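Long-range contacts in glutathione S-transferase (Gordonia bronchialis, PDB 4PTS), which probably acts as a glutathione transferase, joining glutathione to electrophilic small molecules: residues Ile51-Cys56 against Asn87-Asp92; Pro105-Ala110 against Lys120-Pro125; Thr278-Gln283 against Glu337-Gln342. One frame throughout, in Å; residues are numbered along the deposited sequence.

From the N terminus, contact 1 comes first: it brings the loop at Asn87-Asp92 back to the end of strand 48-53, closing a stretch that holds helix 57-68 and strand 76-80. Contact 2 follows, folding Lys120-Pro125 onto the start of helix 108-114. Contact 3 closes the longest stretch, setting the late segment Glu337-Gln342 beside the start of helix 281-291. The three run in series; none nests in or crosses another. Contacts 1 and 2 abut, with Trp89 packed on Val124 and Ser88 OG probably bonded to the carbonyl of Ile122. Arg54 joins contact 1 to contact 3, reaching the carbonyls of Thr278 and Glu337.

Contact 1: Ile51-Cys56 against Asn87-Asp92; sequences IAARAC and NSWTFD
Trp89 and Ala53 make the closest approach here, the Ala53 CB methyl lying 3.6 Å from CZ3 on the six-membered half of the indole. That ring also meets the turn after the strand: CB of Ala55 comes to its edge, near the ring plane, while CB of Cys56 lies 4.2 Å from Trp89 CZ2. Cys56 has SG anti to its backbone N (chi1 174°), which leaves the sulfur farther off and the CB methylene in contact. Next along the loop, the hydroxyl of Thr90 is hydrogen-bonded to Asp92 across the intervening residue, OG1 to OD2 at 2.6 Å on the anti side of the carboxylate. Between them Phe91 reaches back to the strand, its CZ 4.0 Å from CG2 of Ile51, and the two side chains cross at about a right angle. No hydrogen bond spans the segments; the join is apolar and mostly buried. Cys56 is the predicted nucleophile and Trp89 a predicted glutathione-binding residue, consistent with an active-site wall. Strand 76-80 lies alongside, Cys80 touching Ile51, Trp89 and Phe91, while helix 57-68 packs on Ala52 and His287 of helix 281-291 reaches Trp89 and Ala55.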
# COMPACT_ATOMS: atom_id res chain seq x y z
N ILE B 51 27.52 1.69 -15.37
CA ILE B 51 26.16 1.35 -15.82
C ILE B 51 25.21 1.19 -14.65
O ILE B 51 25.45 0.41 -13.75
CB ILE B 51 26.14 0.08 -16.64
CG1 ILE B 51 27.05 0.24 -17.86
CG2 ILE B 51 24.71 -0.27 -17.03
CD1 ILE B 51 26.68 1.39 -18.80
N ALA B 52 24.10 1.92 -14.68
CA ALA B 52 23.16 1.92 -13.59
C ALA B 52 21.73 2.00 -14.13
O ALA B 52 21.50 1.98 -15.34
CB ALA B 52 23.45 3.09 -12.69
N ALA B 53 20.78 2.04 -13.21
CA ALA B 53 19.37 2.26 -13.53
C ALA B 53 18.74 3.07 -12.40
O ALA B 53 19.05 2.86 -11.23
CB ALA B 53 18.65 0.93 -13.70
N ARG B 54 17.86 3.99 -12.75
CA ARG B 54 17.22 4.82 -11.74
C ARG B 54 16.37 3.99 -10.81
O ARG B 54 16.10 4.42 -9.68
CB ARG B 54 16.31 5.85 -12.39
CG ARG B 54 16.99 6.83 -13.30
CD ARG B 54 17.44 8.08 -12.56
NE ARG B 54 17.93 9.04 -13.54
CZ ARG B 54 18.70 10.09 -13.29
NH1 ARG B 54 19.07 10.38 -12.05
NH2 ARG B 54 19.09 10.84 -14.30
N ALA B 55 15.90 2.84 -11.30
CA ALA B 55 14.99 1.96 -10.55
C ALA B 55 15.61 1.23 -9.36
O ALA B 55 15.02 1.13 -8.29
CB ALA B 55 14.41 0.92 -11.51
N CYS B 56 16.78 0.67 -9.60
CA CYS B 56 17.38 -0.24 -8.64
C CYS B 56 18.10 0.58 -7.55
O CYS B 56 18.86 1.47 -7.86
CB CYS B 56 18.32 -1.21 -9.37
SG CYS B 56 19.29 -2.30 -8.30
N ASN B 87 16.41 -11.57 -19.70
CA ASN B 87 17.85 -11.28 -19.88
C ASN B 87 18.31 -9.98 -19.28
O ASN B 87 19.37 -9.46 -19.62
CB ASN B 87 18.25 -11.33 -21.35
CG ASN B 87 17.97 -12.67 -21.96
OD1 ASN B 87 17.25 -12.76 -22.95
ND2 ASN B 87 18.47 -13.73 -21.35
N SER B 88 17.51 -9.48 -18.35
CA SER B 88 17.89 -8.37 -17.54
C SER B 88 18.08 -7.09 -18.35
O SER B 88 17.52 -6.96 -19.43
CB SER B 88 19.16 -8.74 -16.80
OG SER B 88 19.31 -7.89 -15.69
N TRP B 89 18.90 -6.18 -17.84
CA TRP B 89 18.81 -4.78 -18.22
C TRP B 89 19.14 -4.50 -19.67
O TRP B 89 20.07 -5.07 -20.23
CB TRP B 89 19.71 -3.97 -17.32
CG TRP B 89 19.39 -4.16 -15.88
CD1 TRP B 89 19.97 -5.04 -15.02
CD2 TRP B 89 18.42 -3.45 -15.14
NE1 TRP B 89 19.41 -4.93 -13.77
CE2 TRP B 89 18.45 -3.96 -13.81
CE3 TRP B 89 17.51 -2.44 -15.45
CZ2 TRP B 89 17.62 -3.48 -12.80
CZ3 TRP B 89 16.69 -1.95 -14.44
CH2 TRP B 89 16.75 -2.48 -13.13
N THR B 90 18.35 -3.62 -20.27
CA THR B 90 18.51 -3.20 -21.65
C THR B 90 18.58 -1.68 -21.66
O THR B 90 18.25 -1.02 -20.65
CB THR B 90 17.33 -3.65 -22.53
OG1 THR B 90 16.10 -3.17 -21.97
CG2 THR B 90 17.26 -5.15 -22.63
N PHE B 91 18.99 -1.16 -22.82
CA PHE B 91 19.25 0.26 -23.01
C PHE B 91 18.19 0.83 -23.92
O PHE B 91 18.45 1.40 -24.97
CB PHE B 91 20.62 0.43 -23.63
CG PHE B 91 21.73 0.10 -22.70
CD1 PHE B 91 22.05 0.96 -21.66
CD2 PHE B 91 22.44 -1.09 -22.85
CE1 PHE B 91 23.08 0.66 -20.79
CE2 PHE B 91 23.47 -1.40 -21.99
CZ PHE B 91 23.79 -0.53 -20.96
N ASP B 92 16.96 0.66 -23.47
CA ASP B 92 15.81 0.92 -24.28
C ASP B 92 15.32 2.36 -24.13
O ASP B 92 14.40 2.75 -24.82
CB ASP B 92 14.72 -0.11 -23.91
CG ASP B 92 14.34 -0.07 -22.39
OD1 ASP B 92 13.50 0.75 -21.94
OD2 ASP B 92 14.92 -0.87 -21.64

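Contact 2: Pro105-Ala110 against Lys120-Pro125; sequences PRLKDA and KGITVP
The carbonyl oxygen of Thr123 is approached by two groups: Leu107 packs its CD2 methyl 3.5 Å from this O, and the hydroxyl of Tyr111, in helix 108-114, hydrogen-bonds to it. The same Leu107 CD2 lies 3.6 Å from CG1 of Val124, so one branch of the leucine serves both the backbone and the next side chain. Leu107 gets there because its CG is anti to the backbone N (chi1 -179°), extending the side chain toward Val124. Behind it, Ile51 of strand 48-53 touches both Leu107 and Val124.

Nearer the surface, Ile122 points into the other segment and lies against Lys108. Its CG2 methyl sits 3.8 Å from Lys108 CA, while its CD1 end meets Lys108 CG at 4.1 Å. The lysine chain runs across the isoleucine at about a right angle and offers its methylenes, bending at chi3 (-85°), with CE 4.2 Å from Ile122 CG1. With an alanine here, both the CG2 methyl and the CG1-CD1 arm would be missing, and the aliphatic part of Lys108 would probably lose its apolar support and be freer to turn.

Val124 also precedes the cis peptide to Pro125, the cis-proline characteristic of the thioredoxin-like domain of glutathione transferases. Across the two segments the contact is apolar packing without a hydrogen bond, while the loop's carbonyls at Ile122 and Thr123 are held by the hydroxyls of Ser88 and Tyr111; shape and polar bonds from outside the pair thus share the work.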
# COMPACT_ATOMS: atom_id res chain seq x y z
N PRO B 105 22.93 -3.33 -27.00
CA PRO B 105 21.50 -3.22 -26.73
C PRO B 105 21.09 -3.67 -25.30
O PRO B 105 20.10 -3.17 -24.75
CB PRO B 105 20.91 -4.14 -27.78
CG PRO B 105 21.92 -5.23 -27.91
CD PRO B 105 23.26 -4.61 -27.66
N ARG B 106 21.86 -4.61 -24.73
CA ARG B 106 21.63 -5.15 -23.39
C ARG B 106 22.94 -5.41 -22.64
O ARG B 106 23.95 -5.82 -23.21
CB ARG B 106 20.81 -6.43 -23.47
CG ARG B 106 21.36 -7.54 -24.37
CD ARG B 106 20.52 -8.80 -24.12
NE ARG B 106 20.56 -9.96 -25.05
CZ ARG B 106 21.39 -11.01 -24.99
NH1 ARG B 106 22.36 -11.10 -24.09
NH2 ARG B 106 21.27 -11.99 -25.89
N LEU B 107 22.89 -5.18 -21.34
CA LEU B 107 24.05 -5.26 -20.49
C LEU B 107 24.66 -6.65 -20.46
O LEU B 107 25.85 -6.78 -20.25
CB LEU B 107 23.67 -4.80 -19.07
CG LEU B 107 24.73 -4.76 -17.99
CD1 LEU B 107 25.80 -3.76 -18.36
CD2 LEU B 107 24.12 -4.43 -16.64
N LYS B 108 23.85 -7.69 -20.64
CA LYS B 108 24.40 -9.05 -20.64
C LYS B 108 25.61 -9.23 -21.59
O LYS B 108 26.55 -9.96 -21.29
CB LYS B 108 23.31 -10.07 -20.98
CG LYS B 108 23.78 -11.52 -21.04
CD LYS B 108 22.66 -12.47 -21.46
CE LYS B 108 21.78 -12.93 -20.30
NZ LYS B 108 21.88 -14.39 -20.03
N ASP B 109 25.58 -8.53 -22.73
CA ASP B 109 26.69 -8.60 -23.70
C ASP B 109 28.02 -8.19 -23.08
O ASP B 109 29.04 -8.77 -23.39
CB ASP B 109 26.40 -7.70 -24.91
CG ASP B 109 25.17 -8.16 -25.73
OD1 ASP B 109 24.66 -9.30 -25.46
OD2 ASP B 109 24.74 -7.36 -26.63
N ALA B 110 27.99 -7.22 -22.18
CA ALA B 110 29.19 -6.75 -21.50
C ALA B 110 29.74 -7.77 -20.51
O ALA B 110 30.94 -7.88 -20.32
CB ALA B 110 28.88 -5.44 -20.79
N LYS B 120 26.06 -16.39 -13.65
CA LYS B 120 25.45 -15.72 -12.49
C LYS B 120 24.58 -14.52 -12.93
O LYS B 120 24.34 -14.29 -14.12
CB LYS B 120 26.50 -15.35 -11.44
N GLY B 121 24.08 -13.78 -11.95
CA GLY B 121 23.12 -12.71 -12.18
C GLY B 121 23.68 -11.50 -12.92
O GLY B 121 24.81 -11.06 -12.66
N ILE B 122 22.86 -10.94 -13.81
CA ILE B 122 23.24 -9.79 -14.64
C ILE B 122 22.70 -8.47 -14.05
O ILE B 122 21.62 -8.00 -14.38
CB ILE B 122 22.71 -9.97 -16.07
CG1 ILE B 122 23.09 -11.34 -16.64
CG2 ILE B 122 23.23 -8.87 -16.99
CD1 ILE B 122 24.56 -11.52 -16.97
N THR B 123 23.52 -7.84 -13.22
CA THR B 123 23.00 -6.80 -12.33
C THR B 123 23.57 -5.42 -12.62
O THR B 123 24.61 -5.28 -13.26
CB THR B 123 23.25 -7.06 -10.82
OG1 THR B 123 24.51 -6.49 -10.39
CG2 THR B 123 23.16 -8.55 -10.50
N VAL B 124 22.87 -4.44 -12.07
CA VAL B 124 23.38 -3.09 -11.93
C VAL B 124 23.48 -2.73 -10.44
O VAL B 124 22.66 -3.17 -9.63
CB VAL B 124 22.50 -2.07 -12.66
CG1 VAL B 124 22.70 -2.19 -14.15
CG2 VAL B 124 21.03 -2.26 -12.30
N PRO B 125 24.46 -1.90 -10.08
CA PRO B 125 25.39 -1.22 -10.96
C PRO B 125 26.49 -2.14 -11.42
O PRO B 125 26.83 -3.10 -10.72
CB PRO B 125 25.98 -0.13 -10.06
CG PRO B 125 26.00 -0.78 -8.73
CD PRO B 125 24.77 -1.63 -8.67

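Contact 3: Thr278-Gln283 against Glu337-Gln342; sequences TTDFTQ and EVVPAQ
At the N-terminal end of helix 281-291 stands Asp280, the N-cap residue, and Val339 of the late segment packs against its side chain. Val339 CG1 lies 3.9 Å from Asp280 OD2 and equally near its CB, the two side chains meeting at a slant. With CG1 anti to its own backbone N (chi1 177°), the valine sends one methyl to the aspartate and turns the other toward the preceding backbone, Val339 CG2 lying 4.2 Å from Thr278 C. The guanidinium group of Arg54 also packs against this CG2. Pro340 carries the contact on, its CD 4.2 Å from Asp280 OD2.

The other carboxylate oxygen does the capping. Gln283 N donates to Asp280 OD1 at 2.8 Å in a nearly straight bond (173°), reaching the oxygen from above the carboxylate plane, 48° out of it. One oxygen thus serves the helix end while its mate faces Val339 and Pro340. Further on, Thr282 OG1 comes no closer than 4.0 Å to the carbonyl O of Gln342, a loose approach at the edge.

Glu337, at the start of the late segment, is salt-bridged to Arg66 of helix 57-68, which ties this strip to the N-terminal half of the protein as well. What results is a classic aspartate N-cap, covered on one flank by the late segment Glu337-Gln342, which follows helix 281-291 in the chain.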
# COMPACT_ATOMS: atom_id res chain seq x y z
N THR B 278 18.67 12.56 -8.03
CA THR B 278 19.06 11.32 -8.69
C THR B 278 17.86 10.39 -8.78
O THR B 278 17.95 9.29 -9.32
CB THR B 278 20.21 10.60 -7.95
OG1 THR B 278 19.78 10.17 -6.65
CG2 THR B 278 21.44 11.53 -7.81
N THR B 279 16.73 10.86 -8.26
CA THR B 279 15.61 9.97 -7.97
C THR B 279 14.47 10.14 -8.94
O THR B 279 13.84 11.19 -8.97
CB THR B 279 15.10 10.23 -6.56
OG1 THR B 279 16.20 10.06 -5.65
CG2 THR B 279 14.00 9.26 -6.21
N ASP B 280 14.23 9.10 -9.76
CA ASP B 280 13.16 9.09 -10.78
C ASP B 280 12.01 8.16 -10.36
O ASP B 280 12.08 6.94 -10.52
CB ASP B 280 13.73 8.67 -12.14
CG ASP B 280 12.67 8.70 -13.27
OD1 ASP B 280 11.49 8.32 -13.01
OD2 ASP B 280 13.03 9.10 -14.42
N PHE B 281 10.95 8.74 -9.82
CA PHE B 281 9.86 7.98 -9.27
C PHE B 281 9.08 7.25 -10.34
O PHE B 281 8.48 6.21 -10.07
CB PHE B 281 8.91 8.89 -8.51
CG PHE B 281 9.52 9.54 -7.29
CD1 PHE B 281 9.72 8.81 -6.13
CD2 PHE B 281 9.86 10.88 -7.30
CE1 PHE B 281 10.26 9.40 -5.00
CE2 PHE B 281 10.40 11.48 -6.18
CZ PHE B 281 10.61 10.74 -5.03
N THR B 282 9.05 7.76 -11.55
CA THR B 282 8.29 7.05 -12.54
C THR B 282 8.98 5.75 -12.89
O THR B 282 8.34 4.71 -12.92
CB THR B 282 8.00 7.92 -13.77
OG1 THR B 282 7.19 9.03 -13.34
CG2 THR B 282 7.23 7.15 -14.84
N GLN B 283 10.28 5.79 -13.12
CA GLN B 283 11.02 4.58 -13.47
C GLN B 283 11.15 3.58 -12.33
O GLN B 283 11.27 2.38 -12.55
CB GLN B 283 12.41 4.93 -13.96
CG GLN B 283 12.43 5.58 -15.32
CD GLN B 283 13.84 5.85 -15.84
OE1 GLN B 283 14.05 6.85 -16.49
NE2 GLN B 283 14.79 4.94 -15.57
N GLU B 337 21.80 14.02 -17.19
CA GLU B 337 21.55 13.25 -16.01
C GLU B 337 20.41 13.85 -15.17
O GLU B 337 20.19 13.43 -14.03
CB GLU B 337 22.80 13.22 -15.16
CG GLU B 337 23.96 12.48 -15.78
CD GLU B 337 25.22 12.56 -14.91
OE1 GLU B 337 25.19 13.24 -13.82
OE2 GLU B 337 26.24 11.96 -15.34
N VAL B 338 19.70 14.85 -15.70
CA VAL B 338 18.61 15.47 -14.94
C VAL B 338 17.38 14.61 -15.13
O VAL B 338 17.16 14.02 -16.18
CB VAL B 338 18.37 16.94 -15.36
CG1 VAL B 338 17.17 17.52 -14.64
CG2 VAL B 338 19.61 17.78 -15.08
N VAL B 339 16.60 14.49 -14.07
CA VAL B 339 15.39 13.69 -14.10
C VAL B 339 14.29 14.54 -14.74
O VAL B 339 14.03 15.66 -14.29
CB VAL B 339 14.99 13.27 -12.68
CG1 VAL B 339 13.69 12.50 -12.71
CG2 VAL B 339 16.09 12.43 -12.05
N PRO B 340 13.63 14.03 -15.79
CA PRO B 340 12.55 14.76 -16.45
C PRO B 340 11.50 15.20 -15.44
O PRO B 340 11.15 14.43 -14.57
CB PRO B 340 11.95 13.72 -17.40
CG PRO B 340 13.03 12.74 -17.64
CD PRO B 340 13.91 12.73 -16.42
N ALA B 341 11.02 16.43 -15.57
CA ALA B 341 10.20 17.06 -14.52
C ALA B 341 8.91 16.27 -14.16
O ALA B 341 8.53 16.16 -12.98
CB ALA B 341 9.85 18.50 -14.92
N GLN B 342 8.25 15.76 -15.21
CA GLN B 342 7.11 14.83 -15.13
C GLN B 342 7.37 13.52 -14.36
O GLN B 342 6.44 12.92 -13.85
CB GLN B 342 6.72 14.45 -16.54
CG GLN B 342 7.87 13.74 -17.25
CD GLN B 342 7.81 13.88 -18.74
OE1 GLN B 342 8.78 14.36 -19.36
NE2 GLN B 342 6.69 13.46 -19.34